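Local atomic coordinates of type I modular polyketide synthase (Streptomyces albus subsp. albus, PDB entry 6IYR), a protein that probably loads an acyl extender unit, likely methylmalonyl, from coenzyme A onto the acyl carrier protein of module 8 in salinomycin assembly. Residues V377-E380 / D381-T385; R384-D388 / R389-A393; V261-A264 / A265-R269; E357-T360 / G361-D365; A304-R308 / D309-A313. All coordinates share one frame; numbering follows the deposited sequence.

Overall arrangement
All five contacts are local and lie within the acyltransferase domain. Contacts 1 and 2 share Arg-384 and Thr-385 of helix 379-388, their centres about 10 Å apart; contact 1 starts that helix and contact 2 ends it. Phe-358 of contact 4 packs on Leu-386 and Arg-389 of contact 2. Contacts 3 and 5 pair up in the small subdomain built on the mixed sheet, centres about 11 Å apart, where Val-261 meets Val-311 and Cys-306. Arg-378 and Arg-269 bring like charges of contacts 1 and 3 close together. The Phe-379 side chain of contact 1 comes close to the probable nucleophile elbow at Ser-220 but does not contact it; contacts 4 and 5 are farthest apart, about 38 Å between centres.

Contact 1 (V377-E380 / D381-T385); sequences VRFE and DAVRT
One face of the Phe-379 ring carries CG2 of Val-383, one helical turn on, while the guanidinium of Arg-384 is met at its edge by the carboxylate of Glu-380. The methyl sits over the rim of the ring rather than its middle, with Val-383 CG2 3.8 Å from Phe-379 CE2, and forms a CH-pi contact 22° off the ring normal. Phe-379 turns its CG anti to the backbone N (chi1 -171°) and Val-383 sends CG2 back beside its own N, which brings the two together. In the salt bridge, Glu-380 and Arg-384 run side by side in the same direction. Arg-384 NE donates to Glu-380 OE2 at 2.8 Å, close to the guanidinium plane but on the anti side of the carboxylate, and NH1 adds a weak bond to the same oxygen. Both bonds end on OE2 and the planes are 54° apart, so this is not a flat two-pronged bridge. These i to i+4 pairs belong to the first turns of helix 379-388, which springs directly from edge strand 377-378 with Arg-378 as N-cap. Val-383 N binds Phe-379 O at 3.1 Å and Arg-384 N binds Glu-380 O at 2.9 Å, whereas the bond from Ala-382 N to Arg-378 O is weak. Helix 404-414 packs against this surface: Phe-379 touches Val-407, and both Glu-380 and Val-383 reach Thr-410.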
loop_
_atom_site.group_PDB
_atom_site.type_symbol
_atom_site.label_atom_id
_atom_site.label_comp_id
_atom_site.label_asym_id
_atom_site.label_seq_id
_atom_site.Cartn_x
_atom_site.Cartn_y
_atom_site.Cartn_z
ATOM N N VAL A 377 -16.138 -3.761 -4.189
ATOM C CA VAL A 377 -14.819 -3.355 -4.589
ATOM C C VAL A 377 -14.296 -4.480 -5.460
ATOM O O VAL A 377 -14.032 -5.564 -4.986
ATOM C CB VAL A 377 -13.902 -3.191 -3.372
ATOM C CG1 VAL A 377 -12.480 -2.903 -3.801
ATOM C CG2 VAL A 377 -14.426 -2.132 -2.432
ATOM N N ARG A 378 -14.165 -4.219 -6.748
ATOM C CA ARG A 378 -13.675 -5.229 -7.674
ATOM C C ARG A 378 -12.152 -5.201 -7.803
ATOM O O ARG A 378 -11.613 -4.901 -8.850
ATOM C CB ARG A 378 -14.348 -5.058 -9.023
ATOM C CG ARG A 378 -15.824 -4.765 -8.899
ATOM C CD ARG A 378 -16.588 -5.014 -10.180
ATOM N NE ARG A 378 -17.990 -4.645 -10.015
ATOM C CZ ARG A 378 -18.952 -5.478 -9.634
ATOM N NH1 ARG A 378 -20.190 -5.030 -9.503
ATOM N NH2 ARG A 378 -18.675 -6.750 -9.395
ATOM N N PHE A 379 -11.480 -5.509 -6.709
ATOM C CA PHE A 379 -10.034 -5.486 -6.664
ATOM C C PHE A 379 -9.348 -6.523 -7.533
ATOM O O PHE A 379 -8.475 -6.189 -8.307
ATOM C CB PHE A 379 -9.558 -5.566 -5.226
ATOM C CG PHE A 379 -8.099 -5.345 -5.065
ATOM C CD1 PHE A 379 -7.566 -4.086 -5.168
ATOM C CD2 PHE A 379 -7.265 -6.397 -4.793
ATOM C CE1 PHE A 379 -6.223 -3.878 -5.013
ATOM C CE2 PHE A 379 -5.920 -6.196 -4.641
ATOM C CZ PHE A 379 -5.403 -4.938 -4.747
ATOM N N GLU A 380 -9.836 -7.755 -7.504
ATOM C CA GLU A 380 -9.239 -8.827 -8.286
ATOM C C GLU A 380 -9.316 -8.528 -9.769
ATOM O O GLU A 380 -8.383 -8.769 -10.493
ATOM C CB GLU A 380 -9.909 -10.175 -8.009
ATOM C CG GLU A 380 -9.447 -11.279 -8.937
ATOM C CD GLU A 380 -10.327 -12.509 -8.927
ATOM O OE1 GLU A 380 -11.357 -12.528 -8.246
ATOM O OE2 GLU A 380 -9.992 -13.470 -9.620
ATOM N N ASP A 381 -10.439 -7.984 -10.194
ATOM C CA ASP A 381 -10.673 -7.644 -11.565
ATOM C C ASP A 381 -9.668 -6.629 -12.055
ATOM O O ASP A 381 -9.134 -6.765 -13.124
ATOM C CB ASP A 381 -12.030 -6.997 -11.626
ATOM C CG ASP A 381 -12.891 -7.600 -12.646
ATOM O OD1 ASP A 381 -13.879 -8.237 -12.249
ATOM O OD2 ASP A 381 -12.577 -7.432 -13.838
ATOM N N ALA A 382 -9.410 -5.622 -11.248
ATOM C CA ALA A 382 -8.459 -4.609 -11.599
ATOM C C ALA A 382 -7.069 -5.200 -11.727
ATOM O O ALA A 382 -6.359 -4.913 -12.662
ATOM C CB ALA A 382 -8.463 -3.523 -10.563
ATOM N N VAL A 383 -6.702 -6.067 -10.796
ATOM C CA VAL A 383 -5.396 -6.677 -10.836
ATOM C C VAL A 383 -5.228 -7.519 -12.095
ATOM O O VAL A 383 -4.206 -7.461 -12.740
ATOM C CB VAL A 383 -5.106 -7.512 -9.579
ATOM C CG1 VAL A 383 -3.821 -8.294 -9.754
ATOM C CG2 VAL A 383 -5.024 -6.625 -8.358
ATOM N N ARG A 384 -6.261 -8.261 -12.453
ATOM C CA ARG A 384 -6.228 -9.085 -13.640
ATOM C C ARG A 384 -6.061 -8.213 -14.875
ATOM O O ARG A 384 -5.326 -8.547 -15.763
ATOM C CB ARG A 384 -7.473 -9.951 -13.734
ATOM C CG ARG A 384 -7.425 -11.177 -12.846
ATOM C CD ARG A 384 -8.685 -12.001 -12.940
ATOM N NE ARG A 384 -8.620 -13.167 -12.077
ATOM C CZ ARG A 384 -8.188 -14.349 -12.473
ATOM N NH1 ARG A 384 -8.152 -15.361 -11.634
ATOM N NH2 ARG A 384 -7.791 -14.517 -13.716
ATOM N N THR A 385 -6.749 -7.089 -14.907
ATOM C CA THR A 385 -6.629 -6.155 -16.007
ATOM C C THR A 385 -5.180 -5.686 -16.153
ATOM O O THR A 385 -4.628 -5.699 -17.257
ATOM C CB THR A 385 -7.545 -4.970 -15.755
ATOM O OG1 THR A 385 -8.879 -5.428 -15.948
ATOM C CG2 THR A 385 -7.288 -3.821 -16.709
#

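Contact 2 (R384-D388 / R389-A393)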
loop_
_atom_site.group_PDB
_atom_site.type_symbol
_atom_site.label_atom_id
_atom_site.label_comp_id
_atom_site.label_asym_id
_atom_site.label_seq_id
_atom_site.Cartn_x
_atom_site.Cartn_y
_atom_site.Cartn_z
ATOM N N ARG A 384 -6.261 -8.261 -12.453
ATOM C CA ARG A 384 -6.228 -9.085 -13.640
ATOM C C ARG A 384 -6.061 -8.213 -14.875
ATOM O O ARG A 384 -5.326 -8.547 -15.763
ATOM C CB ARG A 384 -7.473 -9.951 -13.734
ATOM C CG ARG A 384 -7.425 -11.177 -12.846
ATOM C CD ARG A 384 -8.685 -12.001 -12.940
ATOM N NE ARG A 384 -8.620 -13.167 -12.077
ATOM C CZ ARG A 384 -8.188 -14.349 -12.473
ATOM N NH1 ARG A 384 -8.152 -15.361 -11.634
ATOM N NH2 ARG A 384 -7.791 -14.517 -13.716
ATOM N N THR A 385 -6.749 -7.089 -14.907
ATOM C CA THR A 385 -6.629 -6.155 -16.007
ATOM C C THR A 385 -5.180 -5.686 -16.153
ATOM O O THR A 385 -4.628 -5.699 -17.257
ATOM C CB THR A 385 -7.545 -4.970 -15.755
ATOM O OG1 THR A 385 -8.879 -5.428 -15.948
ATOM C CG2 THR A 385 -7.288 -3.821 -16.709
ATOM N N LEU A 386 -4.542 -5.349 -15.033
ATOM C CA LEU A 386 -3.178 -4.826 -15.086
ATOM C C LEU A 386 -2.149 -5.887 -15.470
ATOM O O LEU A 386 -1.233 -5.640 -16.259
ATOM C CB LEU A 386 -2.802 -4.136 -13.779
ATOM C CG LEU A 386 -3.698 -2.933 -13.539
ATOM C CD1 LEU A 386 -3.560 -2.351 -12.156
ATOM C CD2 LEU A 386 -3.393 -1.839 -14.535
ATOM N N LEU A 387 -2.380 -7.088 -14.991
ATOM C CA LEU A 387 -1.539 -8.212 -15.300
ATOM C C LEU A 387 -1.593 -8.464 -16.794
ATOM O O LEU A 387 -0.562 -8.641 -17.441
ATOM C CB LEU A 387 -2.051 -9.430 -14.561
ATOM C CG LEU A 387 -1.239 -9.939 -13.376
ATOM C CD1 LEU A 387 -0.188 -8.999 -12.798
ATOM C CD2 LEU A 387 -2.146 -10.547 -12.342
ATOM N N ASP A 388 -2.799 -8.470 -17.346
ATOM C CA ASP A 388 -2.968 -8.662 -18.786
ATOM C C ASP A 388 -2.329 -7.564 -19.634
ATOM O O ASP A 388 -1.871 -7.808 -20.722
ATOM C CB ASP A 388 -4.437 -8.782 -19.156
ATOM C CG ASP A 388 -4.658 -9.857 -20.183
ATOM O OD1 ASP A 388 -4.453 -11.039 -19.837
ATOM O OD2 ASP A 388 -4.767 -9.525 -21.373
ATOM N N ARG A 389 -2.236 -6.369 -19.091
ATOM C CA ARG A 389 -1.503 -5.309 -19.729
ATOM C C ARG A 389 0.001 -5.330 -19.445
ATOM O O ARG A 389 0.715 -4.434 -19.874
ATOM C CB ARG A 389 -2.137 -3.967 -19.372
ATOM C CG ARG A 389 -3.559 -3.880 -19.943
ATOM C CD ARG A 389 -4.348 -2.785 -19.287
ATOM N NE ARG A 389 -3.750 -1.472 -19.503
ATOM C CZ ARG A 389 -4.030 -0.701 -20.556
ATOM N NH1 ARG A 389 -4.897 -1.134 -21.447
ATOM N NH2 ARG A 389 -3.465 0.496 -20.723
ATOM N N GLY A 390 0.507 -6.405 -18.839
ATOM C CA GLY A 390 1.959 -6.564 -18.685
ATOM C C GLY A 390 2.618 -5.845 -17.527
ATOM O O GLY A 390 3.829 -5.772 -17.470
ATOM N N HIS A 391 1.852 -5.330 -16.576
ATOM C CA HIS A 391 2.477 -4.736 -15.424
ATOM C C HIS A 391 3.129 -5.824 -14.572
ATOM O O HIS A 391 2.588 -6.915 -14.443
ATOM C CB HIS A 391 1.459 -3.978 -14.604
ATOM C CG HIS A 391 0.959 -2.745 -15.267
ATOM N ND1 HIS A 391 1.482 -1.503 -15.002
ATOM C CD2 HIS A 391 -0.040 -2.556 -16.167
ATOM C CE1 HIS A 391 0.842 -0.599 -15.729
ATOM N NE2 HIS A 391 -0.062 -1.222 -16.467
ATOM N N GLY A 392 4.334 -5.556 -14.070
ATOM C CA GLY A 392 5.138 -6.613 -13.451
ATOM C C GLY A 392 5.315 -6.439 -11.960
ATOM O O GLY A 392 5.795 -7.342 -11.276
ATOM N N ALA A 393 5.029 -5.239 -11.462
ATOM C CA ALA A 393 5.242 -4.954 -10.055
ATOM C C ALA A 393 4.116 -4.142 -9.443
ATOM O O ALA A 393 3.670 -3.153 -10.016
ATOM C CB ALA A 393 6.561 -4.237 -9.824
#
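Leu-386 O accepts His-391 N at 3.1 Å and Leu-387 O accepts Gly-390 N at 2.8 Å, the paired bonds of a Schellman motif that closes helix 379-388, with Gly-390 as the C-prime residue at positive phi (82°). Among the side chains, the imidazole of His-391 packs back on the helix end. Its CD2 edge faces the helix: Leu-386 O lies in the ring plane, 3.3 Å from His-391 CD2, and the Leu-386 methyl CD2 comes within 3.8 Å of the same ring carbon. Chi1 of -70° places the His-391 ring beside its own backbone N, and hence close to the carbonyl that this N binds. On the other flank, Arg-389 runs alongside Thr-385; Arg-389 CD lies 4.0 Å from Thr-385 CG2, and Arg-389 CG rests 3.4 Å from Thr-385 O before the chain bends at chi3 (62°). The Leu-387 methyl CD1 reaches His-391 O at 3.8 Å. Beyond the turn the chain enters strand 393-396 of the parallel sheet, and Leu-386 and His-391 both pack on Val-129 of the adjoining strand. Arg-389 N still makes a helical bond to Thr-385 O, so the carbonyls of Thr-385, Leu-386 and Leu-387 are taken up by the backbone N-H groups of Arg-389, His-391 and Gly-390. ND1 of His-391 is bonded to Arg-127 O, which helps to set the rotation of the imidazole and probably leaves ND1 protonated as the donor.

Contact 3 (V261-A264 / A265-R269); sequences VAEA and ADSVR
The acidic side chain of Glu-263 meets the start of helix 265-273 with its hydrocarbon part, not by a polar bond: Glu-263 CB lies 3.5 Å from Val-268 CG2 and Glu-263 CG 3.7 Å from Ser-267 CB. The chain leaves with CG anti to the backbone N (chi1 -171°) and stays extended, passing across Val-268 and over the CB of Ser-267. Even a carboxylate oxygen joins this packing, with Glu-263 OE2 3.6 Å from Val-268 CG2. That valine methyl is held from several directions, since Val-268 CG2 also approaches Ala-264 O at 3.4 Å and, more loosely, Val-261 CG1 at 4.2 Å. Val-268 directs CG2 toward the loop because CG1 takes the place anti to the backbone N, at a chi1 of 175°.

The backbone joins the two segments through Val-268 N, which donates to Ala-264 O at 2.9 Å, with the donor almost in line with the carbonyl; this is the first i to i+4 bond of the helix. Ala-264 is the N-cap residue, although its methyl offers no polar atom to cap a backbone NH. Strand 257-261 passes into helix 265-273 through a short loop that includes an inverse gamma turn centred on Ala-262. Val-268 continues inward onto Thr-290 and Val-292 of strand 289-294. The charge of Glu-263 is answered farther along the helix by a salt bridge from OE1 to Arg-271, which probably keeps the carboxylate ionised and holds the extended chain against Ser-267 and Val-268.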
loop_
_atom_site.group_PDB
_atom_site.type_symbol
_atom_site.label_atom_id
_atom_site.label_comp_id
_atom_site.label_asym_id
_atom_site.label_seq_id
_atom_site.Cartn_x
_atom_site.Cartn_y
_atom_site.Cartn_z
ATOM N N VAL A 261 -14.144 -14.324 3.529
ATOM C CA VAL A 261 -14.532 -15.672 3.153
ATOM C C VAL A 261 -13.607 -16.145 2.070
ATOM O O VAL A 261 -13.452 -15.478 1.026
ATOM C CB VAL A 261 -15.958 -15.710 2.600
ATOM C CG1 VAL A 261 -16.382 -17.145 2.404
ATOM C CG2 VAL A 261 -16.911 -15.006 3.554
ATOM N N ALA A 262 -12.944 -17.260 2.342
ATOM C CA ALA A 262 -11.960 -17.801 1.426
ATOM C C ALA A 262 -12.685 -18.637 0.414
ATOM O O ALA A 262 -12.582 -19.837 0.443
ATOM C CB ALA A 262 -10.922 -18.658 2.155
ATOM N N GLU A 263 -13.460 -18.000 -0.446
ATOM C CA GLU A 263 -14.249 -18.704 -1.424
ATOM C C GLU A 263 -14.291 -17.758 -2.611
ATOM O O GLU A 263 -14.251 -16.546 -2.436
ATOM C CB GLU A 263 -15.652 -18.923 -0.856
ATOM C CG GLU A 263 -16.562 -19.845 -1.663
ATOM C CD GLU A 263 -17.862 -20.250 -0.914
ATOM O OE1 GLU A 263 -18.226 -21.441 -0.953
ATOM O OE2 GLU A 263 -18.580 -19.377 -0.362
ATOM N N ALA A 264 -14.403 -18.304 -3.813
ATOM C CA ALA A 264 -14.583 -17.498 -5.012
ATOM C C ALA A 264 -15.856 -16.667 -5.000
ATOM O O ALA A 264 -16.931 -17.119 -4.589
ATOM C CB ALA A 264 -14.565 -18.389 -6.247
ATOM N N ALA A 265 -15.748 -15.510 -5.629
ATOM C CA ALA A 265 -16.807 -14.539 -5.674
ATOM C C ALA A 265 -18.140 -15.132 -6.113
ATOM O O ALA A 265 -19.175 -14.762 -5.573
ATOM C CB ALA A 265 -16.415 -13.404 -6.605
ATOM N N ASP A 266 -18.135 -15.949 -7.159
ATOM C CA ASP A 266 -19.388 -16.527 -7.658
ATOM C C ASP A 266 -20.085 -17.405 -6.610
ATOM O O ASP A 266 -21.293 -17.407 -6.510
ATOM C CB ASP A 266 -19.124 -17.389 -8.895
ATOM C CG ASP A 266 -18.689 -16.581 -10.080
ATOM O OD1 ASP A 266 -19.219 -15.460 -10.257
ATOM O OD2 ASP A 266 -17.820 -17.074 -10.835
ATOM N N SER A 267 -19.339 -18.321 -6.026
ATOM C CA SER A 267 -19.888 -19.194 -5.000
ATOM C C SER A 267 -20.373 -18.358 -3.830
ATOM O O SER A 267 -21.383 -18.682 -3.226
ATOM C CB SER A 267 -18.849 -20.207 -4.508
ATOM O OG SER A 267 -18.246 -20.906 -5.582
ATOM N N VAL A 268 -19.644 -17.299 -3.476
ATOM C CA VAL A 268 -20.033 -16.507 -2.308
ATOM C C VAL A 268 -21.354 -15.817 -2.569
ATOM O O VAL A 268 -22.229 -15.749 -1.709
ATOM C CB VAL A 268 -18.993 -15.445 -1.930
ATOM C CG1 VAL A 268 -19.520 -14.595 -0.796
ATOM C CG2 VAL A 268 -17.708 -16.111 -1.488
ATOM N N ARG A 269 -21.465 -15.266 -3.766
ATOM C CA ARG A 269 -22.650 -14.557 -4.184
ATOM C C ARG A 269 -23.864 -15.462 -4.076
ATOM O O ARG A 269 -24.923 -15.063 -3.576
ATOM C CB ARG A 269 -22.460 -14.096 -5.630
ATOM C CG ARG A 269 -22.593 -12.618 -5.839
ATOM C CD ARG A 269 -22.316 -12.280 -7.293
ATOM N NE ARG A 269 -21.448 -11.110 -7.447
ATOM C CZ ARG A 269 -20.191 -11.151 -7.892
ATOM N NH1 ARG A 269 -19.502 -10.027 -8.013
ATOM N NH2 ARG A 269 -19.613 -12.306 -8.208
#

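Contact 4 (E357-T360 / G361-D365); sequences EFVT and GTDLD
Polar contacts centre on the carboxylate of Asp-363, which lies across Val-359 and is joined to Thr-360 by a water. That water accepts from Thr-360 N at 3.0 Å and donates to Asp-363 OD2 at 2.6 Å. The other oxygen, Asp-363 OD1, receives Gly-361 N at 2.9 Å, nearly along its C-O axis, so the two carboxylate oxygens have different partners and the group is held against rotation. A chi1 of 38° turns the Asp-363 carboxylate back over the preceding residues.

Van der Waals contacts gather round Val-359. Val-359 CB lies 3.4 Å from Asp-363 OD2. The apolar pair is Val-359 CG2, in the crowded position between backbone N and carbonyl carbon, with Leu-364 CD2 at 4.3 Å. Thr-360 CG2 and Thr-362 OG1 meet at 3.6 Å. Val-359 and Leu-364 both continue onto Phe-350 of the neighbouring strand.

In the backbone, Gly-361 has a positive phi of 121°, and Leu-364 N bonds to Gly-361 O. The arrangement is a type I beta turn from Gly-361 to Leu-364, leading from strand 358-359 into helix 366-374, whose N-cap is Asp-365.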
loop_
_atom_site.group_PDB
_atom_site.type_symbol
_atom_site.label_atom_id
_atom_site.label_comp_id
_atom_site.label_asym_id
_atom_site.label_seq_id
_atom_site.Cartn_x
_atom_site.Cartn_y
_atom_site.Cartn_z
ATOM N N GLU A 357 -12.828 0.163 -14.947
ATOM C CA GLU A 357 -12.189 0.820 -16.122
ATOM C C GLU A 357 -11.286 1.960 -15.724
ATOM O O GLU A 357 -11.467 2.554 -14.681
ATOM C CB GLU A 357 -13.266 1.384 -17.067
ATOM C CG GLU A 357 -13.349 0.582 -18.351
ATOM C CD GLU A 357 -14.546 -0.306 -18.343
ATOM O OE1 GLU A 357 -15.617 0.224 -17.999
ATOM O OE2 GLU A 357 -14.430 -1.496 -18.712
ATOM N N PHE A 358 -10.329 2.299 -16.593
ATOM C CA PHE A 358 -9.559 3.505 -16.421
ATOM C C PHE A 358 -10.475 4.677 -16.623
ATOM O O PHE A 358 -11.416 4.609 -17.420
ATOM C CB PHE A 358 -8.445 3.568 -17.456
ATOM C CG PHE A 358 -7.353 2.579 -17.225
ATOM C CD1 PHE A 358 -6.363 2.843 -16.311
ATOM C CD2 PHE A 358 -7.278 1.439 -17.970
ATOM C CE1 PHE A 358 -5.329 1.962 -16.117
ATOM C CE2 PHE A 358 -6.264 0.536 -17.762
ATOM C CZ PHE A 358 -5.262 0.819 -16.872
ATOM N N VAL A 359 -10.242 5.722 -15.859
ATOM C CA VAL A 359 -11.104 6.887 -15.883
ATOM C C VAL A 359 -10.286 8.052 -16.377
ATOM O O VAL A 359 -9.049 8.082 -16.270
ATOM C CB VAL A 359 -11.680 7.274 -14.494
ATOM C CG1 VAL A 359 -12.524 6.162 -13.948
ATOM C CG2 VAL A 359 -10.579 7.674 -13.520
ATOM N N THR A 360 -10.990 9.052 -16.862
ATOM C CA THR A 360 -10.374 10.309 -17.140
ATOM C C THR A 360 -9.982 11.047 -15.872
ATOM O O THR A 360 -8.936 11.716 -15.824
ATOM C CB THR A 360 -11.316 11.182 -18.015
ATOM O OG1 THR A 360 -11.465 10.559 -19.294
ATOM C CG2 THR A 360 -10.710 12.557 -18.203
ATOM N N GLY A 361 -10.876 11.041 -14.887
ATOM C CA GLY A 361 -10.608 11.677 -13.603
ATOM C C GLY A 361 -11.624 12.745 -13.281
ATOM O O GLY A 361 -11.930 13.005 -12.108
ATOM N N THR A 362 -12.137 13.379 -14.333
ATOM C CA THR A 362 -13.161 14.374 -14.205
ATOM C C THR A 362 -14.477 13.776 -13.728
ATOM O O THR A 362 -15.328 14.506 -13.281
ATOM C CB THR A 362 -13.465 15.044 -15.570
ATOM O OG1 THR A 362 -13.552 14.029 -16.564
ATOM C CG2 THR A 362 -12.373 16.046 -15.975
ATOM N N ASP A 363 -14.661 12.475 -13.924
ATOM C CA ASP A 363 -15.816 11.727 -13.388
ATOM C C ASP A 363 -15.783 11.403 -11.855
ATOM O O ASP A 363 -16.761 10.903 -11.287
ATOM C CB ASP A 363 -16.023 10.433 -14.191
ATOM C CG ASP A 363 -14.712 9.748 -14.607
ATOM O OD1 ASP A 363 -13.620 10.314 -14.410
ATOM O OD2 ASP A 363 -14.773 8.621 -15.153
ATOM N N LEU A 364 -14.729 11.791 -11.143
ATOM C CA LEU A 364 -14.658 11.428 -9.726
ATOM C C LEU A 364 -15.368 12.409 -8.860
ATOM O O LEU A 364 -14.769 13.082 -8.010
ATOM C CB LEU A 364 -13.212 11.219 -9.268
ATOM C CG LEU A 364 -12.426 10.251 -10.166
ATOM C CD1 LEU A 364 -11.066 9.858 -9.600
ATOM C CD2 LEU A 364 -13.261 9.009 -10.380
ATOM N N ASP A 365 -16.663 12.551 -9.114
ATOM C CA ASP A 365 -17.420 13.551 -8.420
ATOM C C ASP A 365 -18.141 12.901 -7.228
ATOM O O ASP A 365 -17.943 11.700 -6.951
ATOM C CB ASP A 365 -18.407 14.227 -9.368
ATOM C CG ASP A 365 -19.356 13.256 -10.029
ATOM O OD1 ASP A 365 -19.522 12.094 -9.582
ATOM O OD2 ASP A 365 -19.950 13.670 -11.029
HETATM O O HOH W 1 -13.748 8.191 -17.556
#

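Contact 5 (A304-R308 / D309-A313); sequences AACER and DGVRA
A Schellman motif ends helix 296-308, with Gly-310 as its C-prime residue: Val-311 N bonds to Cys-306 O at 2.8 Å and Gly-310 N to Glu-307 O at 2.9 Å. Cys-306 O also takes Asp-309 N at 2.7 Å; the two donors come from opposite faces of the carbonyl plane. Asp-309 N makes a further, weak bond to Ala-305 O. Gly-310 supplies the positive phi (73°) by which the chain reverses.

Beyond this turn the chain doubles back along Cys-306 and enters strand 313-316, an outer strand of the mixed sheet. Cys-306 CB packs 3.8 Å from Ala-313 CB and 4.0 Å from Val-311 CB, and Val-311 O comes within 3.3 Å of the same Cys-306 CB. Cys-306 SG stands beside the backbone N (chi1 -74°), 4.1 Å from Ala-313 CB. Cys-306 and Val-311 both continue onto Val-261 of the adjacent strand. On the helix side, Arg-308 bends at chi3 and lays one guanidinium face over Ala-304 O, 3.8 Å above the plane. Asp-309 turns its carboxylate toward helix 265-273, where OD2 forms a salt bridge with Arg-271.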
loop_
_atom_site.group_PDB
_atom_site.type_symbol
_atom_site.label_atom_id
_atom_site.label_comp_id
_atom_site.label_asym_id
_atom_site.label_seq_id
_atom_site.Cartn_x
_atom_site.Cartn_y
_atom_site.Cartn_z
ATOM N N ALA A 304 -20.905 -19.581 10.373
ATOM C CA ALA A 304 -21.276 -20.940 10.742
ATOM C C ALA A 304 -21.566 -21.785 9.483
ATOM O O ALA A 304 -21.059 -22.898 9.322
ATOM C CB ALA A 304 -22.510 -20.886 11.646
ATOM N N ALA A 305 -22.285 -21.195 8.536
ATOM C CA ALA A 305 -22.552 -21.880 7.291
ATOM C C ALA A 305 -21.260 -22.214 6.534
ATOM O O ALA A 305 -21.089 -23.333 6.028
ATOM C CB ALA A 305 -23.501 -21.055 6.445
ATOM N N CYS A 306 -20.313 -21.279 6.505
ATOM C CA CYS A 306 -19.063 -21.507 5.788
ATOM C C CYS A 306 -18.320 -22.656 6.445
ATOM O O CYS A 306 -17.800 -23.569 5.766
ATOM C CB CYS A 306 -18.187 -20.242 5.797
ATOM S SG CYS A 306 -18.802 -18.943 4.671
ATOM N N GLU A 307 -18.306 -22.597 7.774
ATOM C CA GLU A 307 -17.587 -23.559 8.614
ATOM C C GLU A 307 -18.126 -24.968 8.371
ATOM O O GLU A 307 -17.372 -25.918 8.098
ATOM C CB GLU A 307 -17.777 -23.187 10.084
ATOM C CG GLU A 307 -16.515 -23.306 10.927
ATOM C CD GLU A 307 -16.331 -24.687 11.539
ATOM O OE1 GLU A 307 -17.276 -25.188 12.185
ATOM O OE2 GLU A 307 -15.226 -25.255 11.398
ATOM N N ARG A 308 -19.441 -25.062 8.334
ATOM C CA ARG A 308 -20.101 -26.277 7.882
ATOM C C ARG A 308 -19.593 -26.799 6.540
ATOM O O ARG A 308 -19.690 -27.978 6.287
ATOM C CB ARG A 308 -21.603 -26.051 7.759
ATOM C CG ARG A 308 -22.429 -27.099 8.459
ATOM C CD ARG A 308 -23.889 -26.678 8.571
ATOM N NE ARG A 308 -24.098 -25.657 9.600
ATOM C CZ ARG A 308 -24.643 -24.456 9.390
ATOM N NH1 ARG A 308 -24.735 -23.596 10.393
ATOM N NH2 ARG A 308 -25.085 -24.095 8.185
ATOM N N ASP A 309 -19.196 -25.928 5.624
ATOM C CA ASP A 309 -18.752 -26.396 4.316
ATOM C C ASP A 309 -17.245 -26.523 4.203
ATOM O O ASP A 309 -16.716 -26.752 3.136
ATOM C CB ASP A 309 -19.282 -25.485 3.238
ATOM C CG ASP A 309 -20.739 -25.661 3.045
ATOM O OD1 ASP A 309 -21.224 -26.745 3.414
ATOM O OD2 ASP A 309 -21.410 -24.724 2.593
ATOM N N GLY A 310 -16.553 -26.392 5.316
ATOM C CA GLY A 310 -15.108 -26.361 5.304
ATOM C C GLY A 310 -14.511 -25.080 4.750
ATOM O O GLY A 310 -13.330 -25.042 4.453
ATOM N N VAL A 311 -15.287 -24.001 4.696
ATOM C CA VAL A 311 -14.786 -22.758 4.122
ATOM C C VAL A 311 -14.364 -21.777 5.211
ATOM O O VAL A 311 -15.119 -21.487 6.116
ATOM C CB VAL A 311 -15.839 -22.144 3.183
ATOM C CG1 VAL A 311 -15.449 -20.720 2.800
ATOM C CG2 VAL A 311 -15.933 -22.997 1.929
ATOM N N ARG A 312 -13.113 -21.367 5.188
ATOM C CA ARG A 312 -12.593 -20.505 6.232
ATOM C C ARG A 312 -13.209 -19.113 6.150
ATOM O O ARG A 312 -13.166 -18.470 5.115
ATOM C CB ARG A 312 -11.078 -20.385 6.127
ATOM C CG ARG A 312 -10.425 -20.064 7.466
ATOM C CD ARG A 312 -8.935 -19.814 7.334
ATOM N NE ARG A 312 -8.645 -18.383 7.392
ATOM C CZ ARG A 312 -8.083 -17.764 8.428
ATOM N NH1 ARG A 312 -7.882 -16.452 8.379
ATOM N NH2 ARG A 312 -7.697 -18.449 9.502
ATOM N N ALA A 313 -13.867 -18.695 7.222
ATOM C CA ALA A 313 -14.475 -17.383 7.291
ATOM C C ALA A 313 -14.041 -16.743 8.597
ATOM O O ALA A 313 -14.095 -17.397 9.636
ATOM C CB ALA A 313 -15.983 -17.515 7.250
#